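Local coordinates for protein 7,8-dihydro-6-hydroxymethylpterin pyrophosphokinase-dihydropteroate synthase (Plasmodium falciparum, PDB 6JWS) that probably catalyses two successive steps of folate synthesis, pyrophosphorylation of hydroxymethyldihydropterin by ATP and its condensation with 4-aminobenzoate to dihydropteroate, at residues R374-V377 with I382-L385; T537-T542 with R608-A613; M180-K185 with Y232-K237. The protein carries 1 engineered substitution. All blocks are in the same frame, centred on the assembly; numbering follows the deposited sequence.

Interaction 1 of 3, residues R374-V377 with I382-L385; sequences RIYV and ISYL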
loop_
_atom_site.group_PDB
_atom_site.type_symbol
_atom_site.label_atom_id
_atom_site.label_comp_id
_atom_site.label_asym_id
_atom_site.label_seq_id
_atom_site.Cartn_x
_atom_site.Cartn_y
_atom_site.Cartn_z
ATOM N N ARG B 374 -1.412 -18.679 -12.269
ATOM C CA ARG B 374 -1.340 -19.722 -11.254
ATOM C C ARG B 374 -2.670 -19.815 -10.493
ATOM O O ARG B 374 -3.235 -18.809 -10.049
ATOM C CB ARG B 374 -0.119 -19.480 -10.359
ATOM C CG ARG B 374 0.117 -20.559 -9.304
ATOM C CD ARG B 374 1.492 -21.163 -9.484
ATOM N NE ARG B 374 2.496 -20.310 -8.933
ATOM C CZ ARG B 374 3.709 -20.134 -9.408
ATOM N NH1 ARG B 374 4.120 -20.762 -10.494
ATOM N NH2 ARG B 374 4.507 -19.288 -8.782
ATOM N N ILE B 375 -3.162 -21.048 -10.323
ATOM C CA ILE B 375 -4.421 -21.290 -9.635
ATOM C C ILE B 375 -4.171 -22.129 -8.381
ATOM O O ILE B 375 -3.374 -23.061 -8.415
ATOM C CB ILE B 375 -5.382 -22.008 -10.602
ATOM C CG1 ILE B 375 -5.935 -21.054 -11.667
ATOM C CG2 ILE B 375 -6.496 -22.722 -9.847
ATOM C CD1 ILE B 375 -6.559 -21.780 -12.854
ATOM N N TYR B 376 -4.921 -21.842 -7.299
ATOM C CA TYR B 376 -4.991 -22.761 -6.164
ATOM C C TYR B 376 -6.452 -23.152 -5.929
ATOM O O TYR B 376 -7.348 -22.464 -6.424
ATOM C CB TYR B 376 -4.325 -22.164 -4.913
ATOM C CG TYR B 376 -5.099 -21.038 -4.273
ATOM C CD1 TYR B 376 -5.015 -19.754 -4.785
ATOM C CD2 TYR B 376 -5.922 -21.235 -3.167
ATOM C CE1 TYR B 376 -5.687 -18.690 -4.211
ATOM C CE2 TYR B 376 -6.620 -20.178 -2.587
ATOM C CZ TYR B 376 -6.496 -18.895 -3.107
ATOM O OH TYR B 376 -7.156 -17.809 -2.593
ATOM N N VAL B 377 -6.693 -24.236 -5.161
ATOM C CA VAL B 377 -8.071 -24.682 -4.944
ATOM C C VAL B 377 -8.368 -24.834 -3.448
ATOM O O VAL B 377 -7.629 -25.499 -2.718
ATOM C CB VAL B 377 -8.400 -25.967 -5.736
ATOM C CG1 VAL B 377 -9.811 -26.474 -5.461
ATOM C CG2 VAL B 377 -8.215 -25.763 -7.231
ATOM N N ILE B 382 -11.850 -22.890 -8.871
ATOM C CA ILE B 382 -10.661 -22.124 -9.224
ATOM C C ILE B 382 -10.561 -20.843 -8.384
ATOM O O ILE B 382 -11.515 -20.071 -8.308
ATOM C CB ILE B 382 -10.751 -21.790 -10.726
ATOM C CG1 ILE B 382 -10.487 -23.018 -11.595
ATOM C CG2 ILE B 382 -9.873 -20.614 -11.128
ATOM C CD1 ILE B 382 -10.848 -22.757 -13.048
ATOM N N SER B 383 -9.390 -20.620 -7.769
ATOM C CA SER B 383 -9.013 -19.325 -7.213
ATOM C C SER B 383 -7.721 -18.907 -7.904
ATOM O O SER B 383 -6.799 -19.710 -8.020
ATOM C CB SER B 383 -8.796 -19.379 -5.702
ATOM O OG SER B 383 -9.996 -19.612 -4.971
ATOM N N TYR B 384 -7.658 -17.665 -8.372
ATOM C CA TYR B 384 -6.427 -17.186 -8.974
ATOM C C TYR B 384 -5.494 -16.724 -7.865
ATOM O O TYR B 384 -5.869 -15.846 -7.080
ATOM C CB TYR B 384 -6.711 -16.025 -9.935
ATOM C CG TYR B 384 -7.579 -16.424 -11.097
ATOM C CD1 TYR B 384 -7.082 -17.220 -12.113
ATOM C CD2 TYR B 384 -8.924 -16.084 -11.125
ATOM C CE1 TYR B 384 -7.893 -17.644 -13.147
ATOM C CE2 TYR B 384 -9.744 -16.473 -12.171
ATOM C CZ TYR B 384 -9.222 -17.258 -13.181
ATOM O OH TYR B 384 -10.020 -17.637 -14.219
ATOM N N LEU B 385 -4.291 -17.320 -7.814
ATOM C CA LEU B 385 -3.336 -16.958 -6.785
ATOM C C LEU B 385 -3.124 -15.445 -6.824
ATOM O O LEU B 385 -2.890 -14.876 -7.888
ATOM C CB LEU B 385 -2.011 -17.691 -7.021
ATOM C CG LEU B 385 -1.043 -17.593 -5.839
ATOM C CD1 LEU B 385 -1.649 -18.268 -4.616
ATOM C CD2 LEU B 385 0.298 -18.216 -6.162
HETATM O O HOH W 1 -2.883 -15.984 -10.469
HETATM O O HOH W 2 -10.128 -17.103 -3.761
#

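Interaction 2 of 3, residues T537-T542 with R608-A613; sequences TMDKLT and RKRFIA. With PT1 (pteroic acid), chain I.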
loop_
_atom_site.group_PDB
_atom_site.type_symbol
_atom_site.label_atom_id
_atom_site.label_comp_id
_atom_site.label_asym_id
_atom_site.label_seq_id
_atom_site.Cartn_x
_atom_site.Cartn_y
_atom_site.Cartn_z
ATOM N N THR B 537 5.466 -23.997 25.918
ATOM C CA THR B 537 6.902 -23.931 25.686
ATOM C C THR B 537 7.267 -22.960 24.565
ATOM O O THR B 537 8.393 -22.489 24.529
ATOM C CB THR B 537 7.541 -25.309 25.428
ATOM O OG1 THR B 537 6.967 -25.830 24.225
ATOM C CG2 THR B 537 7.385 -26.274 26.588
ATOM N N MET B 538 6.338 -22.680 23.651
ATOM C CA MET B 538 6.704 -22.100 22.364
ATOM C C MET B 538 7.369 -20.730 22.507
ATOM O O MET B 538 8.230 -20.389 21.690
ATOM C CB MET B 538 5.509 -22.017 21.408
ATOM C CG MET B 538 4.347 -21.174 21.914
ATOM S SD MET B 538 2.996 -21.205 20.706
ATOM C CE MET B 538 1.910 -19.966 21.421
ATOM N N ASP B 539 7.005 -19.963 23.541
ATOM C CA ASP B 539 7.505 -18.600 23.685
ATOM C C ASP B 539 9.001 -18.588 23.975
ATOM O O ASP B 539 9.647 -17.541 23.883
ATOM C CB ASP B 539 6.769 -17.796 24.772
ATOM C CG ASP B 539 5.349 -17.337 24.425
ATOM O OD1 ASP B 539 5.003 -17.234 23.197
ATOM O OD2 ASP B 539 4.577 -17.094 25.394
ATOM N N LYS B 540 9.576 -19.733 24.332
ATOM C CA LYS B 540 11.013 -19.724 24.578
ATOM C C LYS B 540 11.772 -20.415 23.452
ATOM O O LYS B 540 12.973 -20.596 23.565
ATOM C CB LYS B 540 11.350 -20.356 25.937
ATOM C CG LYS B 540 11.113 -19.445 27.134
ATOM C CD LYS B 540 10.897 -20.185 28.435
ATOM C CE LYS B 540 10.585 -19.244 29.584
ATOM N NZ LYS B 540 10.584 -19.957 30.886
ATOM N N LEU B 541 11.090 -20.783 22.364
ATOM C CA LEU B 541 11.739 -21.566 21.323
ATOM C C LEU B 541 12.016 -20.683 20.116
ATOM O O LEU B 541 11.591 -20.976 18.999
ATOM C CB LEU B 541 10.871 -22.782 20.986
ATOM C CG LEU B 541 10.592 -23.721 22.160
ATOM C CD1 LEU B 541 9.770 -24.902 21.688
ATOM C CD2 LEU B 541 11.909 -24.180 22.815
ATOM N N THR B 542 12.847 -19.674 20.348
ATOM C CA THR B 542 12.832 -18.438 19.591
ATOM C C THR B 542 14.150 -18.185 18.849
ATOM O O THR B 542 14.292 -17.165 18.147
ATOM C CB THR B 542 12.385 -17.365 20.587
ATOM O OG1 THR B 542 11.079 -17.018 20.141
ATOM C CG2 THR B 542 13.327 -16.204 20.763
ATOM N N ARG B 608 -5.826 -10.699 16.933
ATOM C CA ARG B 608 -5.881 -10.513 18.371
ATOM C C ARG B 608 -4.648 -11.086 19.061
ATOM O O ARG B 608 -4.711 -11.365 20.244
ATOM C CB ARG B 608 -7.176 -11.072 18.958
ATOM C CG ARG B 608 -8.431 -10.314 18.532
ATOM C CD ARG B 608 -9.634 -10.901 19.238
ATOM N NE ARG B 608 -10.868 -10.257 18.790
ATOM C CZ ARG B 608 -12.100 -10.595 19.200
ATOM N NH1 ARG B 608 -12.258 -11.565 20.083
ATOM N NH2 ARG B 608 -13.166 -9.964 18.725
ATOM N N LYS B 609 -3.522 -11.199 18.355
ATOM C CA LYS B 609 -2.328 -11.788 18.946
ATOM C C LYS B 609 -1.524 -10.708 19.662
ATOM O O LYS B 609 -1.620 -9.525 19.332
ATOM C CB LYS B 609 -1.491 -12.506 17.879
ATOM C CG LYS B 609 -2.190 -13.704 17.247
ATOM C CD LYS B 609 -1.341 -14.617 16.399
ATOM C CE LYS B 609 -2.117 -15.910 16.165
ATOM N NZ LYS B 609 -1.508 -16.792 15.142
ATOM N N ARG B 610 -0.677 -11.152 20.595
ATOM C CA ARG B 610 0.086 -10.273 21.463
ATOM C C ARG B 610 0.993 -9.336 20.667
ATOM O O ARG B 610 1.205 -8.206 21.088
ATOM C CB ARG B 610 0.933 -11.107 22.429
ATOM C CG ARG B 610 0.165 -11.775 23.561
ATOM C CD ARG B 610 1.060 -12.856 24.166
ATOM N NE ARG B 610 1.472 -13.918 23.240
ATOM C CZ ARG B 610 2.388 -14.866 23.473
ATOM N NH1 ARG B 610 3.032 -14.914 24.633
ATOM N NH2 ARG B 610 2.661 -15.763 22.535
ATOM N N PHE B 611 1.553 -9.779 19.535
ATOM C CA PHE B 611 2.490 -8.922 18.825
ATOM C C PHE B 611 1.819 -7.632 18.335
ATOM O O PHE B 611 2.517 -6.647 18.114
ATOM C CB PHE B 611 3.205 -9.662 17.691
ATOM C CG PHE B 611 2.410 -9.838 16.426
ATOM C CD1 PHE B 611 1.549 -10.918 16.272
ATOM C CD2 PHE B 611 2.524 -8.925 15.386
ATOM C CE1 PHE B 611 0.811 -11.076 15.097
ATOM C CE2 PHE B 611 1.790 -9.090 14.221
ATOM C CZ PHE B 611 0.955 -10.176 14.061
ATOM N N ILE B 612 0.489 -7.633 18.149
ATOM C CA ILE B 612 -0.183 -6.403 17.737
ATOM C C ILE B 612 -0.045 -5.322 18.820
ATOM O O ILE B 612 0.336 -4.195 18.513
ATOM C CB ILE B 612 -1.664 -6.634 17.377
ATOM C CG1 ILE B 612 -1.843 -7.705 16.292
ATOM C CG2 ILE B 612 -2.293 -5.303 16.988
ATOM C CD1 ILE B 612 -3.277 -7.982 15.918
ATOM N N ALA B 613 -0.339 -5.673 20.085
ATOM C CA ALA B 613 -0.233 -4.758 21.217
ATOM C C ALA B 613 1.178 -4.202 21.347
ATOM O O ALA B 613 1.350 -3.067 21.762
ATOM C CB ALA B 613 -0.646 -5.429 22.502
HETATM C C2 PT1 I . -2.796 -19.483 12.975
HETATM C C3 PT1 I . -3.572 -19.995 14.105
HETATM C C5 PT1 I . -4.331 -21.227 13.868
HETATM N N6 PT1 I . -3.616 -19.386 15.314
HETATM C C7 PT1 I . -3.492 -21.303 11.625
HETATM N N9 PT1 I . -4.261 -21.815 12.640
HETATM C C10 PT1 I . -4.342 -19.944 16.319
HETATM N N11 PT1 I . -3.426 -21.932 10.396
HETATM C C12 PT1 I . -5.038 -21.127 16.108
HETATM C C21 PT1 I . -0.344 -14.956 20.505
HETATM O O22 PT1 I . -1.001 -14.016 21.030
HETATM O O1 PT1 I . -2.073 -18.365 13.121
HETATM N N4 PT1 I . -2.795 -20.147 11.799
HETATM N N8 PT1 I . -5.034 -21.728 14.899
HETATM C C13 PT1 I . -4.339 -19.277 17.668
HETATM N N14 PT1 I . -2.997 -19.467 18.284
HETATM C C15 PT1 I . -2.349 -18.405 18.818
HETATM C C16 PT1 I . -0.939 -18.351 18.795
HETATM C C17 PT1 I . -3.124 -17.355 19.411
HETATM C C18 PT1 I . -0.289 -17.222 19.351
HETATM C C19 PT1 I . -2.457 -16.241 19.980
HETATM C C20 PT1 I . -1.043 -16.168 19.931
HETATM O O23 PT1 I . 0.895 -14.883 20.450
#

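Interaction 3 of 3, residues M180-K185 with Y232-K237; sequences MLVVIK and YKILSK. With ATP (adenosine-5'-triphosphate), chain J.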
loop_
_atom_site.group_PDB
_atom_site.type_symbol
_atom_site.label_atom_id
_atom_site.label_comp_id
_atom_site.label_asym_id
_atom_site.label_seq_id
_atom_site.Cartn_x
_atom_site.Cartn_y
_atom_site.Cartn_z
ATOM N N MET B 180 1.266 -47.107 -22.400
ATOM C CA MET B 180 0.714 -46.077 -21.533
ATOM C C MET B 180 -0.283 -45.213 -22.300
ATOM O O MET B 180 -1.370 -44.920 -21.793
ATOM C CB MET B 180 1.789 -45.188 -20.901
ATOM C CG MET B 180 1.180 -44.094 -20.032
ATOM S SD MET B 180 2.292 -43.587 -18.724
ATOM C CE MET B 180 3.390 -42.534 -19.660
ATOM N N LEU B 181 0.082 -44.817 -23.526
ATOM C CA LEU B 181 -0.805 -43.967 -24.303
ATOM C C LEU B 181 -2.135 -44.676 -24.569
ATOM O O LEU B 181 -3.199 -44.051 -24.520
ATOM C CB LEU B 181 -0.107 -43.543 -25.595
ATOM C CG LEU B 181 -0.910 -42.595 -26.482
ATOM C CD1 LEU B 181 -1.299 -41.328 -25.727
ATOM C CD2 LEU B 181 -0.117 -42.253 -27.733
ATOM N N VAL B 182 -2.073 -45.991 -24.820
ATOM C CA VAL B 182 -3.286 -46.764 -25.054
ATOM C C VAL B 182 -4.200 -46.650 -23.835
ATOM O O VAL B 182 -5.368 -46.283 -23.971
ATOM C CB VAL B 182 -2.982 -48.238 -25.413
ATOM C CG1 VAL B 182 -4.253 -49.080 -25.465
ATOM C CG2 VAL B 182 -2.177 -48.366 -26.707
ATOM N N VAL B 183 -3.652 -46.931 -22.640
ATOM C CA VAL B 183 -4.430 -46.816 -21.411
ATOM C C VAL B 183 -4.929 -45.382 -21.212
ATOM O O VAL B 183 -6.057 -45.180 -20.762
ATOM C CB VAL B 183 -3.685 -47.330 -20.165
ATOM C CG1 VAL B 183 -4.604 -47.331 -18.953
ATOM C CG2 VAL B 183 -3.104 -48.721 -20.372
ATOM N N ILE B 184 -4.098 -44.388 -21.559
ATOM C CA ILE B 184 -4.495 -42.997 -21.415
ATOM C C ILE B 184 -5.685 -42.715 -22.329
ATOM O O ILE B 184 -6.639 -42.041 -21.928
ATOM C CB ILE B 184 -3.306 -42.050 -21.680
ATOM C CG1 ILE B 184 -2.352 -41.990 -20.482
ATOM C CG2 ILE B 184 -3.792 -40.662 -22.079
ATOM C CD1 ILE B 184 -0.958 -41.531 -20.836
ATOM N N LYS B 185 -5.617 -43.235 -23.565
ATOM C CA LYS B 185 -6.700 -43.092 -24.530
ATOM C C LYS B 185 -7.972 -43.726 -23.980
ATOM O O LYS B 185 -9.053 -43.176 -24.157
ATOM C CB LYS B 185 -6.304 -43.657 -25.899
ATOM C CG LYS B 185 -5.228 -42.870 -26.635
ATOM C CD LYS B 185 -5.649 -41.452 -26.963
ATOM C CE LYS B 185 -4.480 -40.590 -27.398
ATOM N NZ LYS B 185 -4.938 -39.272 -27.887
ATOM N N TYR B 232 -7.047 -54.306 -27.095
ATOM C CA TYR B 232 -7.687 -55.133 -26.082
ATOM C C TYR B 232 -6.644 -55.816 -25.196
ATOM O O TYR B 232 -6.858 -55.956 -23.996
ATOM C CB TYR B 232 -8.653 -56.141 -26.718
ATOM C CG TYR B 232 -9.473 -56.947 -25.737
ATOM C CD1 TYR B 232 -8.992 -58.132 -25.192
ATOM C CD2 TYR B 232 -10.740 -56.529 -25.355
ATOM C CE1 TYR B 232 -9.739 -58.873 -24.287
ATOM C CE2 TYR B 232 -11.503 -57.260 -24.454
ATOM C CZ TYR B 232 -10.999 -58.434 -23.919
ATOM O OH TYR B 232 -11.742 -59.161 -23.036
ATOM N N LYS B 233 -5.519 -56.233 -25.785
ATOM C CA LYS B 233 -4.545 -57.054 -25.076
ATOM C C LYS B 233 -3.701 -56.192 -24.138
ATOM O O LYS B 233 -3.352 -56.636 -23.046
ATOM C CB LYS B 233 -3.657 -57.836 -26.054
ATOM C CG LYS B 233 -4.307 -59.024 -26.757
ATOM C CD LYS B 233 -3.298 -59.882 -27.509
ATOM C CE LYS B 233 -3.919 -60.888 -28.454
ATOM N NZ LYS B 233 -2.883 -61.681 -29.159
ATOM N N ILE B 234 -3.361 -54.976 -24.594
ATOM C CA ILE B 234 -2.637 -53.997 -23.801
ATOM C C ILE B 234 -3.496 -53.626 -22.594
ATOM O O ILE B 234 -3.043 -53.721 -21.453
ATOM C CB ILE B 234 -2.266 -52.768 -24.659
ATOM C CG1 ILE B 234 -1.121 -53.082 -25.628
ATOM C CG2 ILE B 234 -1.947 -51.560 -23.784
ATOM C CD1 ILE B 234 -0.990 -52.107 -26.775
ATOM N N LEU B 235 -4.748 -53.236 -22.865
ATOM C CA LEU B 235 -5.688 -52.876 -21.822
ATOM C C LEU B 235 -5.824 -54.020 -20.813
ATOM O O LEU B 235 -5.778 -53.780 -19.605
ATOM C CB LEU B 235 -7.032 -52.496 -22.453
ATOM C CG LEU B 235 -7.066 -51.179 -23.236
ATOM C CD1 LEU B 235 -8.483 -50.843 -23.680
ATOM C CD2 LEU B 235 -6.490 -50.023 -22.426
ATOM N N SER B 236 -5.942 -55.261 -21.311
ATOM C CA SER B 236 -6.279 -56.419 -20.489
ATOM C C SER B 236 -5.137 -56.754 -19.541
ATOM O O SER B 236 -5.342 -57.405 -18.521
ATOM C CB SER B 236 -6.634 -57.622 -21.332
ATOM O OG SER B 236 -7.971 -57.532 -21.799
ATOM N N LYS B 237 -3.933 -56.309 -19.906
ATOM C CA LYS B 237 -2.744 -56.548 -19.111
ATOM C C LYS B 237 -2.795 -55.689 -17.846
ATOM O O LYS B 237 -2.074 -55.976 -16.893
ATOM C CB LYS B 237 -1.504 -56.250 -19.958
ATOM C CG LYS B 237 -0.168 -56.337 -19.236
ATOM C CD LYS B 237 1.015 -56.245 -20.181
ATOM C CE LYS B 237 2.320 -55.925 -19.479
ATOM N NZ LYS B 237 2.678 -56.903 -18.424
HETATM P PG ATP J . -0.644 -33.896 -29.202
HETATM O O1G ATP J . -0.550 -32.447 -28.760
HETATM O O2G ATP J . 0.540 -34.331 -30.050
HETATM O O3G ATP J . -0.889 -34.827 -28.032
HETATM P PB ATP J . -3.234 -33.071 -30.482
HETATM O O1B ATP J . -3.755 -33.421 -31.833
HETATM O O2B ATP J . -2.970 -31.636 -30.144
HETATM O O3B ATP J . -1.937 -33.972 -30.190
HETATM P PA ATP J . -4.607 -35.131 -28.916
HETATM O O1A ATP J . -3.900 -35.400 -27.623
HETATM O O2A ATP J . -6.089 -35.315 -28.963
HETATM O O3A ATP J . -4.252 -33.643 -29.391
HETATM O "O5'" ATP J . -3.931 -35.994 -30.090
HETATM C "C5'" ATP J . -2.778 -36.813 -29.762
HETATM C "C4'" ATP J . -2.169 -37.349 -31.032
HETATM O "O4'" ATP J . -0.729 -37.160 -31.010
HETATM C "C3'" ATP J . -2.386 -38.847 -31.270
HETATM O "O3'" ATP J . -2.538 -39.071 -32.667
HETATM C "C2'" ATP J . -1.129 -39.459 -30.645
HETATM O "O2'" ATP J . -0.713 -40.685 -31.202
HETATM C "C1'" ATP J . -0.075 -38.412 -30.978
HETATM N N9 ATP J . 1.018 -38.370 -30.004
HETATM C C8 ATP J . 2.356 -38.424 -30.296
HETATM N N7 ATP J . 3.110 -38.365 -29.223
HETATM C C5 ATP J . 2.211 -38.235 -28.172
HETATM C C6 ATP J . 2.395 -38.103 -26.783
HETATM N N6 ATP J . 3.591 -38.093 -26.207
HETATM N N1 ATP J . 1.284 -37.998 -26.009
HETATM C C2 ATP J . 0.081 -38.017 -26.603
HETATM N N3 ATP J . -0.207 -38.131 -27.899
HETATM C C4 ATP J . 0.915 -38.240 -28.640
#

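Interaction 1 of 3, residues R374-V377 with I382-L385
Tyr376 and Ser383 face each other as a hydrogen-bonded pair in an antiparallel beta hairpin, whose strands 372-377 and 382-384 finish one side of the six-stranded sheet in the kinase half of the chain. Tyr376 N gives its hydrogen to Ser383 O at 2.9 Å, and Ser383 N returns a bond to Tyr376 O at 3.1 Å. The tight part of the contact lies over the Tyr376 ring. With chi1 at 72°, CG stands between the backbone N and the carbonyl carbon, which folds the ring back across the neighbouring strand; Ser383 CB then rests on one face, 3.6 Å from the ring centroid, as a CH-pi contact. A small residue suits this place because its methylene can lie close against the aromatic face. Leu385 crosses the same ring at about a right angle and brings CD1 to 3.7 Å from Tyr376 CD1, while its other methyl, CD2, runs alongside the aliphatic part of Arg374. The guanidinium of Arg374 continues past this leucine to a salt bridge with Glu599.

On the face of Ile375, Ile382 and Tyr384 the two strands touch each other less: Ile375 CD1 meets Ile382 CG2 at 3.9 Å, both isoleucines pack on Tyr164, Ile382 also on Val31, and Tyr384 sends its hydroxyl on to Glu56. Water marks the wetter margins. One molecule lies close to Ser383 OG and makes a longer bond to Tyr376 OH; another donates to Leu385 O and to Arg374 O, the carbonyl oxygen that also accepts Leu385 N at 2.9 Å.

Interaction 2 of 3, residues T537-T542 with R608-A613
Atom O23 of the pteroate carboxylate is gripped by two nitrogens of Arg610, NH2 at 2.9 Å and NE at 3.0 Å, while NH2 also reaches across to Asp539. Arg610 is thus shared by two carboxylates, both lying near the edge of its guanidinium. Asp539 takes the end of the group, one oxygen to each terminal nitrogen: Arg610 NH2 to Asp539 OD1 and Arg610 NH1 to Asp539 OD2 are both 2.8 Å. The salt bridge is not flat, because the two planes are turned 38° apart; OD1 is met on its syn lone pair, whereas NH1 comes to OD2 from above the carboxylate plane. Since all three nitrogens of the guanidinium are engaged, its rotation about the CD-NE bond should be well fixed, and the aspartate probably offsets part of the positive charge beside the ligand.

Arginine suits this place because its planar group can donate in several directions at once. A bend at chi3, -60°, turns its otherwise extended chain toward both acceptors. Its backbone takes part as well: Arg610 N donates to pteroate O22 at 2.9 Å. Next to it Lys609 runs extended along the ligand, its methylenes lining the benzoate ring, until NZ bonds the pterin atom O1 at 2.6 Å. Met538, whose extended chain brings CE to 4.1 Å from the ring atom C18 of pteroate, adds an apolar contact from the other segment. Asp575 and Asn502 also bond this ligand. The arrangement belongs to the pteroate site of the dihydropteroate synthase TIM barrel, formed, as in TIM barrels generally, by loops at the C-terminal end of the parallel barrel strands.

Interaction 3 of 3, residues M180-K185 with Y232-K237
The short helical segments 180-185 and 232-236 cross almost perpendicularly, at -88°, with axes 9.4 Å apart and Val183 and Leu235 as the pair of closest CA atoms, 6.2 Å. Four aliphatic side chains fill the crossing. Val182 is central: its CA-CB bond points at the other helix, and both of its methyls find partners there. CG1 lies against Leu235 CD2 and 3.8 Å from Ile234 CG2, and CG2 lies 3.9 Å from Ile234 CD1, the valine and isoleucine crossing at about a right angle.

Leu235 enters from beside Val182. Its CG sits anti to the carbonyl carbon, chi1 -70°, and the extended second torsion carries CD2 inward to 3.9 Å from both Val182 CG1 and Val183 CA. That one methyl therefore touches a side chain and the backbone of the opposing helix together. Val183 and Leu235 run antiparallel past one another, and Val183 CG2 and Leu235 CD2 are 4.2 Å apart. Branched valine and isoleucine suit such a place, as their methyls spread close to the helix surface, while the longer leucine can reach across from a less direct position.

The other sides of helix 177-190 have different duties. Met180 and Ile184 pack on strands 16-24 and 208-214, whereas Leu181 and Lys185 belong to the ATP pocket, Leu181 CD1 lying 3.7 Å from ATP C2. On the second helix, Ser236 OG folds back to bond Tyr232 O. Between the helices no hydrogen bond forms; all four touching residues are buried and apolar, which implies that dispersion and the exclusion of water hold this crossing together.

From the N terminus, the first contact met is interaction 3, which closes a loop of 46 residues by bringing helix 228-236 back onto helix 177-190 in the kinase half, beside the ATP pocket. Interaction 1 follows, a short hairpin closure over four residues at one side of the six-stranded sheet. Interaction 2 comes last, spanning 65 residues to join the loop before helix 547-564 to the start of helix 610-613 around pteroate. The three closures run in series; none nests or crosses. Interactions 2 and 3 lie on opposite sides of the chain's centre, about 57 Å apart between centres, with the hairpin about 31 and 33 Å from them respectively.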